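Local structure of glycosyl hydrolase family 26 (Bacteroides ovatus, 4ZXO) at residues F29-D34 with W301-E306; G59-D64 with Y92-M97. The protein hydrolyses beta-mannans, probably galactomannan among them, as a beta-mannanase of glycosyl hydrolase family 26. All coordinates share one frame; numbering follows the deposited sequence.

Interactions 1 and 2 lie about 12 Å apart, centre to centre, on one curled parallel sheet of the TIM-barrel type, in which strands 27-32 and 60-64 are neighbours. Interaction 1 spans most of the chain, bringing the end of strand 27-32 against the loop that follows strand 295-300; it thus lies where the ring of strands closes. Interaction 2 falls between those two segments in sequence and pairs the start of strand 60-64 with the start of strand 97-101, the two linked by helix 81-93. One is at the carboxyl ends of strands, the side on which TIM-barrel enzymes carry their active sites; the other is at the amino ends. The two contacts meet where Asp33 N comes 2.7 Å from Ser62 O.

Interaction 1. Residues F29-D34 with W301-E306; sequences FGHHDD and WRNARE
His32 lays its imidazole on the six-membered ring of Trp301 in a face-to-face stack, the planes only 15° from parallel and the two centroids 3.9 Å apart. Followed outward, the histidine meets the indole from its first carbon: CB already sits over the six-membered ring in a CH-pi contact, 4.2 Å from the centroid. CG stands anti to the backbone N (chi1 -166°), which carries the ring onward across the indole. ND1 comes over CZ3 at 3.5 Å, CE1 lies above CH2, and NE2 reaches toward CH2 and CZ2. CD2, on the remaining side, turns the ring edge to Arg302 CB. Because ND1 also hydrogen-bonds Ser62 OG, the rotation of the imidazole is fixed as well as its tilt.

The neighbouring His31 uses polar atoms instead. Its ND1 donates to Asp34 OD1 at 2.6 Å, almost straight and in the ring plane, meeting the anti lone pair; the type II turn from His31 to Asp34 brings the carboxylate round. Its NE2 makes a weak bond to Asn303 OD1, 3.1 Å away. That amide is steadied by Asp49 and by the backbone N of Tyr312 and of Ala313, and its plane is steeply inclined to the imidazole. A water joins His32 O to Asn303 N. Further along, Arg302 grips Glu306 end-on, NH2 lying 2.8 Å from OE2.

Histidine suits both places, as flat surface and as two-ended polar group: the stack, one weak hydrogen bond and a water bridge join loop to strand end, while the Asp34 bond orients His31.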
loop_
_atom_site.group_PDB
_atom_site.type_symbol
_atom_site.label_atom_id
_atom_site.label_comp_id
_atom_site.label_asym_id
_atom_site.label_seq_id
_atom_site.Cartn_x
_atom_site.Cartn_y
_atom_site.Cartn_z
ATOM N N PHE A 29 -1.383 -7.182 9.717
ATOM C CA PHE A 29 0.001 -6.787 9.573
ATOM C C PHE A 29 0.510 -7.042 8.170
ATOM O O PHE A 29 0.275 -8.133 7.621
ATOM C CB PHE A 29 0.888 -7.538 10.550
ATOM C CG PHE A 29 2.323 -7.057 10.509
ATOM C CD1 PHE A 29 2.679 -5.829 11.092
ATOM C CD2 PHE A 29 3.287 -7.755 9.816
ATOM C CE1 PHE A 29 4.014 -5.343 11.012
ATOM C CE2 PHE A 29 4.606 -7.269 9.738
ATOM C CZ PHE A 29 4.972 -6.078 10.340
ATOM N N GLY A 30 1.269 -6.071 7.625
ATOM C CA GLY A 30 1.725 -6.111 6.259
ATOM C C GLY A 30 3.232 -5.944 6.077
ATOM O O GLY A 30 3.900 -5.287 6.884
ATOM N N HIS A 31 3.739 -6.475 4.967
ATOM C CA HIS A 31 5.118 -6.274 4.603
ATOM C C HIS A 31 5.242 -6.215 3.074
ATOM O O HIS A 31 4.726 -7.093 2.358
ATOM C CB HIS A 31 5.947 -7.434 5.167
ATOM C CG HIS A 31 7.437 -7.301 4.932
ATOM N ND1 HIS A 31 8.236 -8.391 4.640
ATOM C CD2 HIS A 31 8.261 -6.224 4.970
ATOM C CE1 HIS A 31 9.495 -7.993 4.502
ATOM N NE2 HIS A 31 9.533 -6.671 4.673
ATOM N N HIS A 32 5.958 -5.225 2.583
ATOM C CA HIS A 32 6.239 -5.087 1.160
ATOM C C HIS A 32 7.257 -6.133 0.679
ATOM O O HIS A 32 8.259 -6.433 1.343
ATOM C CB HIS A 32 6.768 -3.658 0.858
ATOM C CG HIS A 32 6.778 -3.319 -0.603
ATOM N ND1 HIS A 32 5.637 -2.910 -1.295
ATOM C CD2 HIS A 32 7.787 -3.351 -1.514
ATOM C CE1 HIS A 32 5.956 -2.700 -2.569
ATOM N NE2 HIS A 32 7.264 -2.939 -2.719
ATOM N N ASP A 33 6.942 -6.697 -0.478
ATOM C CA ASP A 33 7.779 -7.686 -1.196
ATOM C C ASP A 33 8.068 -8.916 -0.313
ATOM O O ASP A 33 9.092 -9.575 -0.471
ATOM C CB ASP A 33 9.071 -7.010 -1.705
ATOM C CG ASP A 33 8.844 -6.266 -3.007
ATOM O OD1 ASP A 33 7.810 -6.548 -3.662
ATOM O OD2 ASP A 33 9.684 -5.405 -3.360
ATOM N N ASP A 34 7.125 -9.229 0.590
ATOM C CA ASP A 34 7.415 -10.179 1.649
ATOM C C ASP A 34 7.824 -11.570 1.155
ATOM O O ASP A 34 8.767 -12.186 1.701
ATOM C CB ASP A 34 6.171 -10.334 2.539
ATOM C CG ASP A 34 6.466 -11.213 3.754
ATOM O OD1 ASP A 34 7.289 -10.793 4.609
ATOM O OD2 ASP A 34 5.921 -12.334 3.831
ATOM N N TRP A 301 7.879 -1.526 5.314
ATOM C CA TRP A 301 8.493 -1.539 3.983
ATOM C C TRP A 301 9.442 -2.739 3.796
ATOM O O TRP A 301 9.581 -3.582 4.686
ATOM C CB TRP A 301 9.208 -0.197 3.726
ATOM C CG TRP A 301 9.423 0.072 2.234
ATOM C CD1 TRP A 301 10.640 0.249 1.564
ATOM C CD2 TRP A 301 8.409 0.155 1.213
ATOM N NE1 TRP A 301 10.415 0.435 0.213
ATOM C CE2 TRP A 301 9.065 0.370 -0.028
ATOM C CE3 TRP A 301 7.007 0.100 1.243
ATOM C CZ2 TRP A 301 8.351 0.564 -1.223
ATOM C CZ3 TRP A 301 6.298 0.255 0.053
ATOM C CH2 TRP A 301 6.982 0.474 -1.164
ATOM N N ARG A 302 10.001 -2.856 2.594
ATOM C CA ARG A 302 10.671 -4.085 2.138
ATOM C C ARG A 302 11.972 -4.401 2.837
ATOM O O ARG A 302 12.576 -3.547 3.473
ATOM C CB ARG A 302 10.920 -4.017 0.611
ATOM C CG ARG A 302 11.962 -2.991 0.207
ATOM C CD ARG A 302 11.816 -2.573 -1.257
ATOM N NE ARG A 302 13.004 -1.774 -1.630
ATOM C CZ ARG A 302 14.145 -2.281 -2.127
ATOM N NH1 ARG A 302 14.285 -3.610 -2.387
ATOM N NH2 ARG A 302 15.176 -1.448 -2.333
ATOM N N ASN A 303 12.356 -5.670 2.767
ATOM C CA ASN A 303 13.669 -6.095 3.284
ATOM C C ASN A 303 14.604 -6.265 2.112
ATOM O O ASN A 303 14.586 -7.300 1.446
ATOM C CB ASN A 303 13.525 -7.397 4.090
ATOM C CG ASN A 303 12.956 -7.158 5.483
ATOM O OD1 ASN A 303 12.378 -6.093 5.747
ATOM N ND2 ASN A 303 13.109 -8.145 6.370
ATOM N N ALA A 304 15.365 -5.215 1.791
ATOM C CA ALA A 304 16.072 -5.145 0.502
ATOM C C ALA A 304 17.255 -6.092 0.403
ATOM O O ALA A 304 18.314 -5.857 1.005
ATOM C CB ALA A 304 16.539 -3.696 0.237
ATOM N N ARG A 305 17.111 -7.111 -0.406
ATOM C CA ARG A 305 18.136 -8.128 -0.534
ATOM C C ARG A 305 19.394 -7.528 -1.082
ATOM O O ARG A 305 20.449 -7.993 -0.774
ATOM C CB ARG A 305 17.651 -9.306 -1.353
ATOM C CG ARG A 305 17.724 -9.208 -2.861
ATOM C CD ARG A 305 16.687 -8.293 -3.448
ATOM N NE ARG A 305 16.290 -8.603 -4.804
ATOM C CZ ARG A 305 15.698 -7.726 -5.586
ATOM N NH1 ARG A 305 15.487 -6.517 -5.133
ATOM N NH2 ARG A 305 15.294 -8.040 -6.762
ATOM N N GLU A 306 19.235 -6.472 -1.849
ATOM C CA GLU A 306 20.349 -5.858 -2.566
ATOM C C GLU A 306 21.011 -4.736 -1.761
ATOM O O GLU A 306 22.031 -4.168 -2.199
ATOM C CB GLU A 306 19.881 -5.333 -3.940
ATOM C CG GLU A 306 19.241 -3.939 -3.927
ATOM C CD GLU A 306 17.793 -3.901 -3.555
ATOM O OE1 GLU A 306 17.213 -4.920 -3.128
ATOM O OE2 GLU A 306 17.212 -2.796 -3.680
HETATM O O HOH W 1 10.830 -7.740 1.565
#

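Interaction 2. Residues G59-D64 with Y92-M97; sequences GVMSFD and YARGGM
The guanidinium of Arg94 receives the tip of Met61 obliquely, with the methyl CE 3.5 Å from Arg94 NH1 and SD a little farther off. Tyr57 adds a cation-pi contact to the same group, and the amide oxygen OE1 of Gln91 accepts a hydrogen bond from NH1, while the thioether and the tyrosine ring lie against the group. Met61 lies against Gln91 of helix 81-93, its chain fully extended beyond CG, which is how a residue on the strand reaches an arginine at the helix end.

Helix 81-93 stops in a Schellman motif. Gly95 takes a positive phi of 97°, easy for glycine, and its N returns to Tyr92 O at 2.9 Å. Two residues later the chain enters the next strand, completing the beta-alpha-beta crossover of strand 60-64, helix 81-93 and strand 97-101, the repeating unit of a TIM barrel.

The strands begin to pair at Val60 and Met97, a parallel bridge. Met97 N donates to Gly59 O in a nearly linear bond of 2.7 Å, while Met97 O accepts from Met61 N at 3.0 Å; the two bonds thus flank Val60. Gly96, having no side chain, lets its CA come within 3.5 Å of Gly59 O; a beta carbon here would point toward 59-64 and come tight against that oxygen. On the opposite face of the sheet from Met61, Val60 and Met97 lie side by side. A bend at chi3 (93°) turns Met97 CE back to 3.8 Å from Val60 CG1, and the Met97 side chain also packs against Tyr297 and against Leu15 and Leu19 of helix 10-19.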
loop_
_atom_site.group_PDB
_atom_site.type_symbol
_atom_site.label_atom_id
_atom_site.label_comp_id
_atom_site.label_asym_id
_atom_site.label_seq_id
_atom_site.Cartn_x
_atom_site.Cartn_y
_atom_site.Cartn_z
ATOM N N GLY A 59 -0.704 -10.674 7.177
ATOM C CA GLY A 59 -2.056 -10.580 6.662
ATOM C C GLY A 59 -2.134 -9.791 5.362
ATOM O O GLY A 59 -3.040 -9.994 4.557
ATOM N N VAL A 60 -1.199 -8.860 5.159
ATOM C CA VAL A 60 -1.129 -8.074 3.911
ATOM C C VAL A 60 0.248 -8.228 3.298
ATOM O O VAL A 60 1.272 -8.185 4.006
ATOM C CB VAL A 60 -1.336 -6.583 4.175
ATOM C CG1 VAL A 60 -1.257 -5.787 2.862
ATOM C CG2 VAL A 60 -2.685 -6.295 4.885
ATOM N N MET A 61 0.283 -8.374 1.984
ATOM C CA MET A 61 1.543 -8.262 1.244
ATOM C C MET A 61 1.369 -7.216 0.193
ATOM O O MET A 61 0.285 -7.099 -0.392
ATOM C CB MET A 61 1.907 -9.581 0.588
ATOM C CG MET A 61 2.319 -10.607 1.623
ATOM S SD MET A 61 2.633 -12.206 0.863
ATOM C CE MET A 61 2.789 -13.216 2.352
ATOM N N SER A 62 2.395 -6.396 -0.002
ATOM C CA SER A 62 2.329 -5.418 -1.101
ATOM C C SER A 62 3.490 -5.631 -2.035
ATOM O O SER A 62 4.544 -6.178 -1.673
ATOM C CB SER A 62 2.302 -3.943 -0.571
ATOM O OG SER A 62 3.430 -3.652 0.227
ATOM N N PHE A 63 3.297 -5.155 -3.250
ATOM C CA PHE A 63 4.304 -5.247 -4.292
ATOM C C PHE A 63 4.180 -3.990 -5.131
ATOM O O PHE A 63 3.213 -3.249 -4.983
ATOM C CB PHE A 63 4.131 -6.515 -5.170
ATOM C CG PHE A 63 4.013 -7.806 -4.376
ATOM C CD1 PHE A 63 5.158 -8.521 -3.983
ATOM C CD2 PHE A 63 2.762 -8.271 -4.005
ATOM C CE1 PHE A 63 5.032 -9.669 -3.245
ATOM C CE2 PHE A 63 2.599 -9.451 -3.270
ATOM C CZ PHE A 63 3.748 -10.152 -2.875
ATOM N N ASP A 64 5.132 -3.760 -6.031
ATOM C CA ASP A 64 5.114 -2.513 -6.824
ATOM C C ASP A 64 5.039 -2.811 -8.293
ATOM O O ASP A 64 5.653 -3.762 -8.782
ATOM C CB ASP A 64 6.348 -1.679 -6.505
ATOM C CG ASP A 64 6.125 -0.184 -6.792
ATOM O OD1 ASP A 64 5.710 0.523 -5.846
ATOM O OD2 ASP A 64 6.253 0.264 -7.962
ATOM N N TYR A 92 -3.608 -14.693 -1.956
ATOM C CA TYR A 92 -5.052 -14.800 -1.917
ATOM C C TYR A 92 -5.476 -16.207 -1.483
ATOM O O TYR A 92 -6.398 -16.381 -0.667
ATOM C CB TYR A 92 -5.627 -14.508 -3.299
ATOM C CG TYR A 92 -7.141 -14.564 -3.345
ATOM C CD1 TYR A 92 -7.895 -13.478 -2.943
ATOM C CD2 TYR A 92 -7.803 -15.706 -3.784
ATOM C CE1 TYR A 92 -9.266 -13.509 -2.990
ATOM C CE2 TYR A 92 -9.221 -15.772 -3.821
ATOM C CZ TYR A 92 -9.943 -14.653 -3.429
ATOM O OH TYR A 92 -11.323 -14.689 -3.455
ATOM N N ALA A 93 -4.783 -17.205 -1.999
ATOM C CA ALA A 93 -5.154 -18.607 -1.706
ATOM C C ALA A 93 -5.056 -18.892 -0.203
ATOM O O ALA A 93 -5.857 -19.667 0.359
ATOM C CB ALA A 93 -4.272 -19.561 -2.519
ATOM N N ARG A 94 -4.109 -18.262 0.491
ATOM C CA ARG A 94 -3.959 -18.549 1.924
ATOM C C ARG A 94 -4.878 -17.626 2.732
ATOM O O ARG A 94 -4.953 -17.746 3.946
ATOM C CB ARG A 94 -2.479 -18.449 2.345
ATOM C CG ARG A 94 -1.851 -17.066 2.330
ATOM C CD ARG A 94 -0.398 -17.086 2.862
ATOM N NE ARG A 94 0.533 -17.818 1.980
ATOM C CZ ARG A 94 1.322 -17.262 1.045
ATOM N NH1 ARG A 94 1.314 -15.932 0.816
ATOM N NH2 ARG A 94 2.127 -18.059 0.320
ATOM N N GLY A 95 -5.602 -16.732 2.056
ATOM C CA GLY A 95 -6.545 -15.866 2.757
ATOM C C GLY A 95 -6.055 -14.467 3.105
ATOM O O GLY A 95 -6.800 -13.681 3.737
ATOM N N GLY A 96 -4.855 -14.121 2.674
ATOM C CA GLY A 96 -4.362 -12.772 2.984
ATOM C C GLY A 96 -4.794 -11.737 1.964
ATOM O O GLY A 96 -5.399 -12.067 0.917
ATOM N N MET A 97 -4.428 -10.482 2.262
ATOM C CA MET A 97 -4.749 -9.342 1.413
ATOM C C MET A 97 -3.542 -8.931 0.568
ATOM O O MET A 97 -2.373 -9.201 0.976
ATOM C CB MET A 97 -5.172 -8.118 2.275
ATOM C CG MET A 97 -5.934 -7.096 1.479
ATOM S SD MET A 97 -6.182 -5.588 2.431
ATOM C CE MET A 97 -4.734 -4.631 1.915
#